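Local coordinates for choline dehydrogenase and related flavoproteins (Aspergillus oryzae, PDB 3Q9T), which oxidises formate as a flavin-dependent oxidase of the glucose-methanol-choline oxidoreductase family, carrying 8-formyl-FAD at its catalytic site, at residues 449-454 with 500-505; 421-426 with 457-462. One frame throughout, in Å; residues are numbered along the deposited sequence.

Contact 1. Residues 449-454 with 500-505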
# COMPACT_ATOMS: atom_id res chain seq x y z
N ASN A 449 -2.71 0.92 -12.32
CA ASN A 449 -1.46 0.97 -13.06
C ASN A 449 -1.00 2.40 -13.35
O ASN A 449 -0.48 2.69 -14.42
CB ASN A 449 -1.58 0.16 -14.35
CG ASN A 449 -0.22 -0.20 -14.94
OD1 ASN A 449 0.73 -0.47 -14.20
ND2 ASN A 449 -0.13 -0.19 -16.27
N PHE A 450 -1.19 3.28 -12.38
CA PHE A 450 -0.76 4.67 -12.50
C PHE A 450 0.76 4.72 -12.65
O PHE A 450 1.50 4.02 -11.93
CB PHE A 450 -1.16 5.47 -11.25
CG PHE A 450 -2.61 5.87 -11.18
CD1 PHE A 450 -3.33 6.16 -12.35
CD2 PHE A 450 -3.23 6.04 -9.95
CE1 PHE A 450 -4.64 6.56 -12.28
CE2 PHE A 450 -4.57 6.43 -9.88
CZ PHE A 450 -5.27 6.71 -11.04
N PHE A 451 1.22 5.56 -13.57
CA PHE A 451 2.64 5.85 -13.70
C PHE A 451 3.49 4.64 -14.16
O PHE A 451 4.68 4.56 -13.89
CB PHE A 451 3.17 6.45 -12.39
CG PHE A 451 2.52 7.76 -12.03
CD1 PHE A 451 2.72 8.89 -12.82
CD2 PHE A 451 1.70 7.87 -10.91
CE1 PHE A 451 2.12 10.09 -12.51
CE2 PHE A 451 1.09 9.08 -10.59
CZ PHE A 451 1.30 10.19 -11.38
N ALA A 452 2.86 3.69 -14.84
CA ALA A 452 3.62 2.58 -15.42
C ALA A 452 4.74 3.14 -16.31
O ALA A 452 5.84 2.61 -16.35
CB ALA A 452 2.71 1.66 -16.22
N ASN A 453 4.44 4.23 -17.02
CA ASN A 453 5.44 4.89 -17.87
C ASN A 453 6.10 6.06 -17.11
O ASN A 453 5.40 6.91 -16.55
CB ASN A 453 4.78 5.38 -19.17
CG ASN A 453 5.78 5.89 -20.20
OD1 ASN A 453 6.76 6.56 -19.86
ND2 ASN A 453 5.53 5.57 -21.47
N ASP A 454 7.43 6.10 -17.09
CA ASP A 454 8.16 7.19 -16.42
C ASP A 454 7.82 8.60 -16.91
O ASP A 454 7.84 9.56 -16.13
CB ASP A 454 9.67 6.97 -16.56
CG ASP A 454 10.20 5.91 -15.60
OD1 ASP A 454 9.41 5.27 -14.87
OD2 ASP A 454 11.43 5.72 -15.59
N ALA A 500 8.00 11.30 -4.30
CA ALA A 500 6.84 12.11 -3.91
C ALA A 500 5.62 11.83 -4.78
O ALA A 500 4.51 11.66 -4.27
CB ALA A 500 7.20 13.59 -3.96
N VAL A 501 5.81 11.80 -6.10
CA VAL A 501 4.69 11.58 -7.01
C VAL A 501 4.05 10.20 -6.80
O VAL A 501 2.84 10.07 -6.63
CB VAL A 501 5.13 11.75 -8.48
CG1 VAL A 501 4.05 11.28 -9.42
CG2 VAL A 501 5.49 13.21 -8.75
N LEU A 502 4.88 9.17 -6.77
CA LEU A 502 4.38 7.82 -6.58
C LEU A 502 3.70 7.66 -5.22
O LEU A 502 2.67 7.00 -5.10
CB LEU A 502 5.48 6.77 -6.75
CG LEU A 502 6.19 6.76 -8.12
CD1 LEU A 502 7.30 5.75 -8.12
CD2 LEU A 502 5.20 6.49 -9.26
N ASP A 503 4.28 8.25 -4.20
CA ASP A 503 3.82 7.98 -2.84
C ASP A 503 2.64 8.85 -2.43
O ASP A 503 1.95 8.55 -1.45
CB ASP A 503 4.97 8.13 -1.83
CG ASP A 503 4.70 7.38 -0.56
OD1 ASP A 503 4.25 6.22 -0.64
OD2 ASP A 503 4.92 7.95 0.53
N ARG A 504 2.41 9.92 -3.17
CA ARG A 504 1.38 10.87 -2.78
C ARG A 504 0.22 10.93 -3.76
O ARG A 504 -0.77 11.65 -3.51
CB ARG A 504 2.00 12.26 -2.70
CG ARG A 504 2.77 12.51 -1.46
CD ARG A 504 2.35 13.86 -0.94
NE ARG A 504 3.46 14.76 -1.01
CZ ARG A 504 3.40 16.05 -0.71
NH1 ARG A 504 2.25 16.61 -0.38
NH2 ARG A 504 4.51 16.77 -0.79
N CYS A 505 0.35 10.23 -4.87
CA CYS A 505 -0.67 10.29 -5.90
C CYS A 505 -1.89 9.48 -5.47
O CYS A 505 -1.80 8.64 -4.57
CB CYS A 505 -0.14 9.75 -7.22
SG CYS A 505 0.01 7.95 -7.24

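Contact 2. Residues 421-426 with 457-462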
# COMPACT_ATOMS: atom_id res chain seq x y z
N VAL A 421 -3.68 18.28 -8.66
CA VAL A 421 -2.94 18.22 -9.91
C VAL A 421 -3.28 16.91 -10.63
O VAL A 421 -2.79 15.81 -10.30
CB VAL A 421 -1.42 18.43 -9.71
CG1 VAL A 421 -0.72 18.59 -11.04
CG2 VAL A 421 -1.19 19.67 -8.89
N ASP A 422 -4.19 17.04 -11.59
CA ASP A 422 -4.78 15.91 -12.28
C ASP A 422 -4.15 15.76 -13.67
O ASP A 422 -4.36 16.61 -14.54
CB ASP A 422 -6.28 16.18 -12.38
CG ASP A 422 -7.03 15.10 -13.13
OD1 ASP A 422 -6.39 14.33 -13.89
OD2 ASP A 422 -8.27 15.05 -12.98
N LEU A 423 -3.37 14.70 -13.88
CA LEU A 423 -2.75 14.44 -15.20
C LEU A 423 -3.86 13.87 -16.08
O LEU A 423 -4.34 12.74 -15.89
CB LEU A 423 -1.62 13.44 -15.09
CG LEU A 423 -0.45 13.35 -16.07
CD1 LEU A 423 -0.08 11.88 -16.24
CD2 LEU A 423 -0.72 14.00 -17.43
N VAL A 424 -4.28 14.67 -17.05
CA VAL A 424 -5.53 14.43 -17.73
C VAL A 424 -5.28 13.64 -19.03
O VAL A 424 -6.16 12.95 -19.55
CB VAL A 424 -6.19 15.82 -17.91
CG1 VAL A 424 -6.46 16.13 -19.34
CG2 VAL A 424 -7.39 15.98 -16.98
N ARG A 425 -4.04 13.70 -19.52
CA ARG A 425 -3.61 12.96 -20.70
C ARG A 425 -2.38 12.10 -20.40
O ARG A 425 -1.30 12.36 -20.93
CB ARG A 425 -3.27 13.95 -21.82
CG ARG A 425 -4.50 14.65 -22.40
CD ARG A 425 -4.98 13.95 -23.66
NE ARG A 425 -5.26 12.54 -23.42
CZ ARG A 425 -6.44 12.04 -23.05
NH1 ARG A 425 -7.49 12.83 -22.84
NH2 ARG A 425 -6.57 10.75 -22.88
N PRO A 426 -2.55 11.06 -19.55
CA PRO A 426 -1.39 10.22 -19.22
C PRO A 426 -1.10 9.30 -20.40
O PRO A 426 -1.95 9.16 -21.26
CB PRO A 426 -1.90 9.41 -18.02
CG PRO A 426 -3.37 9.29 -18.28
CD PRO A 426 -3.79 10.58 -18.92
N ILE A 457 5.42 10.32 -14.79
CA ILE A 457 5.98 10.85 -13.55
C ILE A 457 6.59 12.23 -13.83
O ILE A 457 6.41 13.17 -13.07
CB ILE A 457 7.08 9.90 -12.96
CG1 ILE A 457 6.48 8.53 -12.60
CG2 ILE A 457 7.76 10.55 -11.76
CD1 ILE A 457 7.50 7.54 -12.02
N ILE A 458 7.30 12.33 -14.94
CA ILE A 458 7.95 13.59 -15.31
C ILE A 458 6.91 14.69 -15.54
O ILE A 458 7.10 15.82 -15.10
CB ILE A 458 8.85 13.41 -16.55
CG1 ILE A 458 10.08 12.60 -16.15
CG2 ILE A 458 9.24 14.76 -17.16
CD1 ILE A 458 10.68 11.82 -17.27
N ALA A 459 5.81 14.36 -16.21
CA ALA A 459 4.75 15.33 -16.43
C ALA A 459 4.10 15.73 -15.11
O ALA A 459 3.86 16.92 -14.85
CB ALA A 459 3.70 14.78 -17.41
N MET A 460 3.80 14.75 -14.26
CA MET A 460 3.15 15.04 -12.99
C MET A 460 4.03 15.93 -12.14
O MET A 460 3.55 16.91 -11.56
CB MET A 460 2.77 13.77 -12.21
CG MET A 460 2.13 14.09 -10.86
SD MET A 460 0.57 14.98 -11.07
CE MET A 460 -0.58 13.59 -11.29
N ARG A 461 5.31 15.60 -12.07
CA ARG A 461 6.30 16.47 -11.42
C ARG A 461 6.19 17.91 -11.96
O ARG A 461 6.07 18.88 -11.20
CB ARG A 461 7.71 15.94 -11.67
CG ARG A 461 8.83 16.74 -11.02
CD ARG A 461 9.90 17.03 -12.05
NE ARG A 461 10.63 15.83 -12.38
CZ ARG A 461 11.31 15.63 -13.51
NH1 ARG A 461 11.36 16.57 -14.46
NH2 ARG A 461 11.96 14.48 -13.66
N GLU A 462 6.25 18.04 -13.28
CA GLU A 462 6.23 19.37 -13.90
C GLU A 462 4.92 20.13 -13.74
O GLU A 462 4.91 21.35 -13.80
CB GLU A 462 6.65 19.28 -15.37
CG GLU A 462 8.10 18.81 -15.53
CD GLU A 462 9.06 19.65 -14.70
OE1 GLU A 462 8.89 20.88 -14.68
OE2 GLU A 462 9.95 19.07 -14.04

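Contact 1. Residues 449-454 with 500-505
Phe451 pushes its ring against the C-terminal end of helix 494-504, where Val501 and Leu502 of the last turn and Cys505 just beyond it receive it. The contact is apolar, and no hydrogen bond crosses between the two segments.

The clearest interaction is a CH-pi contact. Val501 CG1 lies over one face of the Phe451 ring, 3.9 Å from its centroid and 24° off the ring normal. It is shifted toward the rim, so its closest ring atom is Phe451 CZ, at 3.5 Å. The branch reaches the ring because CG1 stands anti to the backbone N of Val501 (chi1 170°).

Cys505 meets the same ring at its edge. Its CB is 3.6 Å from Phe451 CE2, near the ring plane. Its SG lies 5.0 Å from the ring centroid and 82° off the normal, a sulfur-aromatic contact at the rim.

Leu502 adds plain van der Waals contact at the root of the ring. Its CD2 sits 3.7 Å from Phe451 CB and approaches the ring obliquely. The leucine and phenylalanine side chains run alongside each other in opposite senses.

The backbone brings the phenylalanine here through a type II beta turn from Asn449 to Ala452. Phe451 is its third residue and has a positive phi. Asn453 then caps helix 454-473, its OD1 accepting from Leu455 N.

Arg74 ties the loop to strand 67-74 by bonding Phe451 O and Asp454 OD1, while Arg79 bonds the carbonyls of Leu502 and Cys505 at the helix end. Pro308 and Val310 of strand 308-316 and Ile457 of helix 454-473 also pack around the contact.

Contact 2. Residues 421-426 with 457-462
This contact is a helix packed on a sheet: helix 454-473 lies over the end of strand 415-423, part of the large mixed sheet of this GMC oxidoreductase. The axes of the short segments, strand 421-423 and helix 457-462, approach to 8.9 Å and run roughly antiparallel, at 151°.

Met460 does most of the work. Its CG leaves anti to the backbone N, and two further kinks, at chi2 63° and chi3 86°, swing the thioether onto the strand. There the methyl CE lies 3.3 Å from Val421 O and 3.9 Å from Leu423 CB. The sulfur SD packs 3.8 Å from Val421 CG1 and lies 3.5 Å from Val421 O. Met460 thus touches both the strand backbone and two side chains that point toward the helix. Leu423 CD2 also faces Ala459 CB, more loosely, at 4.5 Å.

Strand 415-423 is bonded to strand 308-316 through Val421 and Leu423, and to strand 392-397 through Asp422. Phe392 of strand 392-397 touches both Val421 and Met460, while Ile457, whose CB points away from the strand, packs on His498 of helix 494-504.

In the fold
Both contacts are buried and apolar, and their centres lie about 9 Å apart, away from the FAD-binding residues. Helix 454-473 connects them: its beginning follows the loop of contact 1, and its next turns supply one side of contact 2. They also touch directly. Val501 CG1 meets Met460 CG at 3.7 Å, and Phe451 CD1 reaches Ile457 N at 3.6 Å. Their chemistry differs. Contact 1 sets an aromatic ring from a loop against a helix end, whereas contact 2 fits a bent methionine thioether onto a strand. Contact 1 also lies closer to the dimer partner, since Asp503 bonds His407 of the second subunit; no other chain touches contact 2.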